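Local coordinates for cellulase (Bacteroides salanitronis, PDB 6WQY), which probably hydrolyses internal beta-1,4-glucosidic bonds of cellulose and related plant polysaccharides through its family 5 glycoside hydrolase domain, the part of a longer protein modelled here, at residues V79-H84 / Y91-T96; I117-D122 / A147-M152. All coordinates share one frame; numbering follows the deposited sequence. Where two conformers were deposited one is given.

Interaction 1. Residues V79-H84 / Y91-T96; sequences VTWLGH and YTIDET. With MG (magnesium ion), chain D.
Ile93 meets Trp81 and the backbone of His84 where the loop after strand 74-77 doubles back before helix 95-110, its side chain joining the loop to the start of the helix by an apolar contact. Starting at the branch point, CB of Ile93 lies near His84 O, the same oxygen that the CA of Ile93 approaches at 3.3 Å in a CH...O contact. From CB, the methyl CG2 leaves anti to the backbone N and approaches the benzene ring of Trp81 obliquely, 3.8 Å from CZ3 and equally close to CE3. The other branch runs through CG1 to CD1, which comes to 4.2 Å from CZ3 of Trp81, so both branches of the isoleucine come to that one ring carbon. Beside this apolar patch, Asp94 N donates to His84 O at 2.9 Å, nearly straight at 168°; the oxygen is presented at the close of a type II turn, Trp81 to His84, with Gly83 at its positive-phi position. Asp94 is the N-cap of the helix, its OD2 taking up Tyr97 N. One residue on, Glu95 turns outward and binds magnesium through OE1 at 2.0 Å; five waters complete the octahedral shell, one of them donating to Ile93 O. The indole of Trp81, whose NE1 bonds Asn118 O, touches Leu98 and Val101 of helix 95-110 and Met152 and Ile156 of helix 139-159.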
loop_
_atom_site.group_PDB
_atom_site.type_symbol
_atom_site.label_atom_id
_atom_site.label_comp_id
_atom_site.label_asym_id
_atom_site.label_seq_id
_atom_site.Cartn_x
_atom_site.Cartn_y
_atom_site.Cartn_z
ATOM N N VAL A 79 0.355 -8.967 -2.622
ATOM C CA VAL A 79 0.361 -10.408 -2.862
ATOM C C VAL A 79 -1.000 -10.969 -2.464
ATOM O O VAL A 79 -1.396 -10.874 -1.297
ATOM C CB VAL A 79 1.459 -11.150 -2.081
ATOM C CG1 VAL A 79 1.403 -12.641 -2.431
ATOM C CG2 VAL A 79 2.831 -10.582 -2.376
ATOM N N THR A 80 -1.689 -11.571 -3.429
ATOM C CA THR A 80 -2.881 -12.364 -3.172
ATOM C C THR A 80 -2.461 -13.819 -3.022
ATOM O O THR A 80 -1.681 -14.331 -3.832
ATOM C CB THR A 80 -3.869 -12.186 -4.318
ATOM O OG1 THR A 80 -4.324 -10.831 -4.286
ATOM C CG2 THR A 80 -5.057 -13.130 -4.209
ATOM N N TRP A 81 -2.977 -14.490 -1.981
ATOM C CA TRP A 81 -2.543 -15.831 -1.624
ATOM C C TRP A 81 -3.633 -16.861 -1.893
ATOM O O TRP A 81 -3.446 -18.053 -1.597
ATOM C CB TRP A 81 -2.107 -15.883 -0.153
ATOM C CG TRP A 81 -1.020 -14.897 0.200
ATOM C CD1 TRP A 81 -1.191 -13.592 0.527
ATOM C CD2 TRP A 81 0.396 -15.132 0.257
ATOM N NE1 TRP A 81 0.016 -12.992 0.799
ATOM C CE2 TRP A 81 1.003 -13.919 0.641
ATOM C CE3 TRP A 81 1.211 -16.242 0.024
ATOM C CZ2 TRP A 81 2.379 -13.789 0.789
ATOM C CZ3 TRP A 81 2.578 -16.102 0.171
ATOM C CH2 TRP A 81 3.144 -14.891 0.558
ATOM N N LEU A 82 -4.772 -16.420 -2.422
ATOM C CA LEU A 82 -5.898 -17.289 -2.709
ATOM C C LEU A 82 -5.461 -18.465 -3.569
ATOM O O LEU A 82 -4.715 -18.320 -4.538
ATOM C CB LEU A 82 -6.981 -16.486 -3.441
ATOM C CG LEU A 82 -7.658 -15.388 -2.619
ATOM C CD1 LEU A 82 -8.545 -14.538 -3.530
ATOM C CD2 LEU A 82 -8.449 -15.971 -1.484
ATOM N N GLY A 83 -5.938 -19.647 -3.203
ATOM C CA GLY A 83 -5.613 -20.854 -3.920
ATOM C C GLY A 83 -4.250 -21.427 -3.632
ATOM O O GLY A 83 -3.903 -22.469 -4.203
ATOM N N HIS A 84 -3.474 -20.815 -2.749
ATOM C CA HIS A 84 -2.136 -21.272 -2.402
ATOM C C HIS A 84 -1.966 -21.509 -0.908
ATOM O O HIS A 84 -0.826 -21.567 -0.419
ATOM C CB HIS A 84 -1.088 -20.283 -2.898
ATOM C CG HIS A 84 -0.962 -20.258 -4.375
ATOM N ND1 HIS A 84 -0.799 -21.407 -5.123
ATOM C CD2 HIS A 84 -0.920 -19.235 -5.251
ATOM C CE1 HIS A 84 -0.680 -21.087 -6.400
ATOM N NE2 HIS A 84 -0.748 -19.777 -6.505
ATOM N N TYR A 91 -2.704 -24.217 7.641
ATOM C CA TYR A 91 -2.791 -23.190 6.611
ATOM C C TYR A 91 -1.466 -23.069 5.857
ATOM O O TYR A 91 -0.914 -21.987 5.688
ATOM C CB TYR A 91 -3.211 -21.853 7.215
ATOM C CG TYR A 91 -4.538 -21.892 7.938
ATOM C CD1 TYR A 91 -5.720 -21.888 7.229
ATOM C CD2 TYR A 91 -4.601 -21.911 9.325
ATOM C CE1 TYR A 91 -6.950 -21.892 7.877
ATOM C CE2 TYR A 91 -5.820 -21.905 9.986
ATOM C CZ TYR A 91 -6.988 -21.899 9.254
ATOM O OH TYR A 91 -8.202 -21.895 9.913
ATOM N N THR A 92 -0.967 -24.205 5.381
ATOM C CA THR A 92 0.361 -24.242 4.782
ATOM C C THR A 92 0.357 -23.512 3.450
ATOM O O THR A 92 -0.493 -23.768 2.582
ATOM C CB THR A 92 0.797 -25.694 4.577
ATOM O OG1 THR A 92 0.829 -26.330 5.852
ATOM C CG2 THR A 92 2.160 -25.761 3.914
ATOM N N ILE A 93 1.319 -22.618 3.271
ATOM C CA ILE A 93 1.448 -21.880 2.018
ATOM C C ILE A 93 2.245 -22.705 1.016
ATOM O O ILE A 93 3.316 -23.237 1.338
ATOM C CB ILE A 93 2.122 -20.514 2.239
ATOM C CG1 ILE A 93 1.310 -19.656 3.203
ATOM C CG2 ILE A 93 2.305 -19.792 0.905
ATOM C CD1 ILE A 93 1.975 -18.367 3.609
ATOM N N ASP A 94 1.735 -22.822 -0.216
ATOM C CA ASP A 94 2.453 -23.545 -1.264
ATOM C C ASP A 94 3.874 -23.004 -1.411
ATOM O O ASP A 94 4.075 -21.799 -1.579
ATOM C CB ASP A 94 1.707 -23.382 -2.589
ATOM C CG ASP A 94 2.490 -23.930 -3.759
ATOM O OD1 ASP A 94 2.511 -25.170 -3.903
ATOM O OD2 ASP A 94 3.091 -23.121 -4.516
ATOM N N GLU A 95 4.865 -23.900 -1.390
ATOM C CA GLU A 95 6.241 -23.425 -1.267
ATOM C C GLU A 95 6.702 -22.696 -2.524
ATOM O O GLU A 95 7.472 -21.728 -2.442
ATOM C CB GLU A 95 7.190 -24.571 -0.923
ATOM C CG GLU A 95 8.448 -24.078 -0.238
ATOM C CD GLU A 95 8.149 -23.476 1.119
ATOM O OE1 GLU A 95 7.431 -24.119 1.913
ATOM O OE2 GLU A 95 8.616 -22.344 1.382
ATOM N N THR A 96 6.284 -23.165 -3.701
ATOM C CA THR A 96 6.688 -22.509 -4.938
ATOM C C THR A 96 6.121 -21.098 -5.029
ATOM O O THR A 96 6.805 -20.185 -5.501
ATOM C CB THR A 96 6.280 -23.344 -6.140
ATOM O OG1 THR A 96 7.074 -24.543 -6.146
ATOM C CG2 THR A 96 6.500 -22.606 -7.446
HETATM MG MG MG D . 6.908 -23.987 3.879
HETATM O O HOH W 1 5.075 -22.805 3.491
HETATM O O HOH W 2 8.477 -25.084 4.393
HETATM O O HOH W 3 7.994 -22.332 3.888
HETATM O O HOH W 4 5.837 -25.679 3.805
HETATM O O HOH W 5 6.347 -23.655 5.854
#

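Interaction 2. Residues I117-D122 / A147-M152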
loop_
_atom_site.group_PDB
_atom_site.type_symbol
_atom_site.label_atom_id
_atom_site.label_comp_id
_atom_site.label_asym_id
_atom_site.label_seq_id
_atom_site.Cartn_x
_atom_site.Cartn_y
_atom_site.Cartn_z
ATOM N N ILE A 117 5.586 -6.266 1.452
ATOM C CA ILE A 117 4.718 -7.361 1.009
ATOM C C ILE A 117 3.519 -7.418 1.954
ATOM O O ILE A 117 3.606 -7.012 3.115
ATOM C CB ILE A 117 5.436 -8.723 0.941
ATOM C CG1 ILE A 117 6.062 -9.119 2.276
ATOM C CG2 ILE A 117 6.476 -8.707 -0.181
ATOM C CD1 ILE A 117 6.670 -10.506 2.291
ATOM N N ASN A 118 2.401 -7.962 1.464
ATOM C CA ASN A 118 1.172 -7.955 2.254
ATOM C C ASN A 118 0.347 -9.217 1.977
ATOM O O ASN A 118 0.791 -10.166 1.326
ATOM C CB ASN A 118 0.366 -6.663 2.010
ATOM C CG ASN A 118 -0.359 -6.662 0.674
ATOM O OD1 ASN A 118 -0.231 -7.606 -0.113
ATOM N ND2 ASN A 118 -1.107 -5.607 0.414
ATOM N N ILE A 119 -0.856 -9.226 2.552
ATOM C CA ILE A 119 -1.975 -10.075 2.140
ATOM C C ILE A 119 -2.979 -9.156 1.454
ATOM O O ILE A 119 -3.473 -8.206 2.078
ATOM C CB ILE A 119 -2.597 -10.802 3.342
ATOM C CG1 ILE A 119 -1.610 -11.799 3.949
ATOM C CG2 ILE A 119 -3.901 -11.472 2.931
ATOM C CD1 ILE A 119 -2.122 -12.497 5.202
ATOM N N HIS A 120 -3.275 -9.416 0.173
ATOM C CA HIS A 120 -3.983 -8.427 -0.639
ATOM C C HIS A 120 -5.415 -8.872 -0.888
ATOM O O HIS A 120 -6.281 -8.666 -0.015
ATOM C CB HIS A 120 -3.169 -8.070 -1.891
ATOM C CG HIS A 120 -3.506 -6.744 -2.473
ATOM N ND1 HIS A 120 -2.995 -5.562 -1.967
ATOM C CD2 HIS A 120 -4.282 -6.421 -3.535
ATOM C CE1 HIS A 120 -3.436 -4.573 -2.729
ATOM N NE2 HIS A 120 -4.226 -5.061 -3.680
ATOM N N HIS A 121 -5.748 -9.442 -2.059
ATOM C CA HIS A 121 -7.167 -9.682 -2.380
ATOM C C HIS A 121 -7.790 -10.844 -1.613
ATOM O O HIS A 121 -9.002 -11.045 -1.725
ATOM C CB HIS A 121 -7.388 -9.792 -3.877
ATOM C CG HIS A 121 -7.247 -8.491 -4.590
ATOM N ND1 HIS A 121 -7.756 -7.310 -4.091
ATOM C CD2 HIS A 121 -6.648 -8.190 -5.772
ATOM C CE1 HIS A 121 -7.481 -6.342 -4.952
ATOM N NE2 HIS A 121 -6.813 -6.846 -5.983
ATOM N N ASP A 122 -7.029 -11.556 -0.788
ATOM C CA ASP A 122 -7.665 -12.439 0.185
ATOM C C ASP A 122 -8.727 -11.706 0.984
ATOM O O ASP A 122 -9.702 -12.314 1.424
ATOM C CB ASP A 122 -6.627 -12.984 1.166
ATOM C CG ASP A 122 -5.533 -13.783 0.493
ATOM O OD1 ASP A 122 -4.811 -13.185 -0.343
ATOM O OD2 ASP A 122 -5.377 -14.991 0.819
ATOM N N ALA A 147 -6.595 -17.421 13.269
ATOM C CA ALA A 147 -5.699 -18.568 13.173
ATOM C C ALA A 147 -5.004 -18.598 11.817
ATOM O O ALA A 147 -3.806 -18.877 11.724
ATOM C CB ALA A 147 -6.474 -19.864 13.390
ATOM N N GLN A 148 -5.752 -18.319 10.749
ATOM C CA GLN A 148 -5.163 -18.305 9.412
ATOM C C GLN A 148 -4.180 -17.144 9.254
ATOM O O GLN A 148 -3.087 -17.314 8.694
ATOM C CB GLN A 148 -6.265 -18.262 8.354
ATOM C CG GLN A 148 -5.703 -18.280 6.950
ATOM C CD GLN A 148 -6.691 -18.687 5.887
ATOM O OE1 GLN A 148 -7.823 -19.058 6.171
ATOM N NE2 GLN A 148 -6.250 -18.647 4.640
ATOM N N LEU A 149 -4.555 -15.961 9.749
ATOM C CA LEU A 149 -3.669 -14.803 9.682
ATOM C C LEU A 149 -2.354 -15.079 10.406
ATOM O O LEU A 149 -1.271 -14.766 9.893
ATOM C CB LEU A 149 -4.392 -13.601 10.287
ATOM C CG LEU A 149 -3.753 -12.229 10.139
ATOM C CD1 LEU A 149 -3.760 -11.765 8.696
ATOM C CD2 LEU A 149 -4.505 -11.248 11.023
ATOM N N ALA A 150 -2.425 -15.664 11.599
ATOM C CA ALA A 150 -1.220 -15.936 12.368
ATOM C C ALA A 150 -0.382 -17.014 11.690
ATOM O O ALA A 150 0.851 -16.907 11.630
ATOM C CB ALA A 150 -1.597 -16.360 13.790
ATOM N N ALA A 151 -1.020 -18.066 11.177
ATOM C CA ALA A 151 -0.268 -19.155 10.558
ATOM C C ALA A 151 0.403 -18.685 9.271
ATOM O O ALA A 151 1.564 -19.022 9.010
ATOM C CB ALA A 151 -1.180 -20.345 10.278
ATOM N N MET A 152 -0.307 -17.919 8.447
ATOM C CA MET A 152 0.288 -17.402 7.222
ATOM C C MET A 152 1.440 -16.468 7.530
ATOM O O MET A 152 2.523 -16.595 6.952
ATOM C CB MET A 152 -0.772 -16.704 6.372
ATOM C CG MET A 152 -1.773 -17.657 5.726
ATOM S SD MET A 152 -3.070 -16.795 4.832
ATOM C CE MET A 152 -2.151 -16.031 3.499
#
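Ile119 points its side chain at helix 139-159 and meets Leu149 and Met152, which lie one helical turn apart. A single methyl carries the whole apolar meeting: CD1 of Ile119 is 3.9 Å from CD1 of Leu149 and 3.9 Å from CE of Met152. The CA atoms of Ile119 and Leu149 are 9.1 Å apart, and side chains from both sides bridge the gap; the isoleucine arm is extended (chi2 176°) and runs at a slant to both partners. Leu149 leaves the helix at an angle, yet its CD1 swings back toward the barrel. Met152 starts out toward Ile119 and is straight as far as SD; the bend at its last torsion (chi3 66°) then turns CE to the isoleucine methyl. That sulfur also receives a weak hydrogen bond from NE2 of Gln148, 3.7 Å long, from the preceding turn. CE of Met152 further passes 4.3 Å from OD2 of Asp122, a buried carboxylate oxygen bonded by Trp129 NE1; OD1 has a backbone partner in loop 79-84. At the strand end, Asn118 ND2 donates to His120 ND1 at 3.0 Å, almost in the ring plane, and also reaches Glu170. An apolar side chain facing the surrounding helix, with polar groups at the inner strand end, fits a TIM barrel: the third strand, 114-118, and the following helix 139-159 form one beta-alpha unit of the family 5 fold.

In the fold
Both contacts lie around the eight-stranded parallel barrel, just past its second and third strands, and follow one another in series: interaction 1 is complete before interaction 2 begins, helix 95-110 and strand 114-118 coming in succession. Their centres are 9 Å apart on the same side of the chain's centre, and they touch directly. Trp81 N bonds Asp122 OD1 and Val79 O meets His120 N, joining the segments that follow the second and third strands, while Tyr91 packs on Gln148 of helix 139-159. Consecutive beta-alpha units are thereby tied together beyond their strand ends. The magnesium held by Glu95 lies toward the outside, about 11 Å from the Met152 side chain.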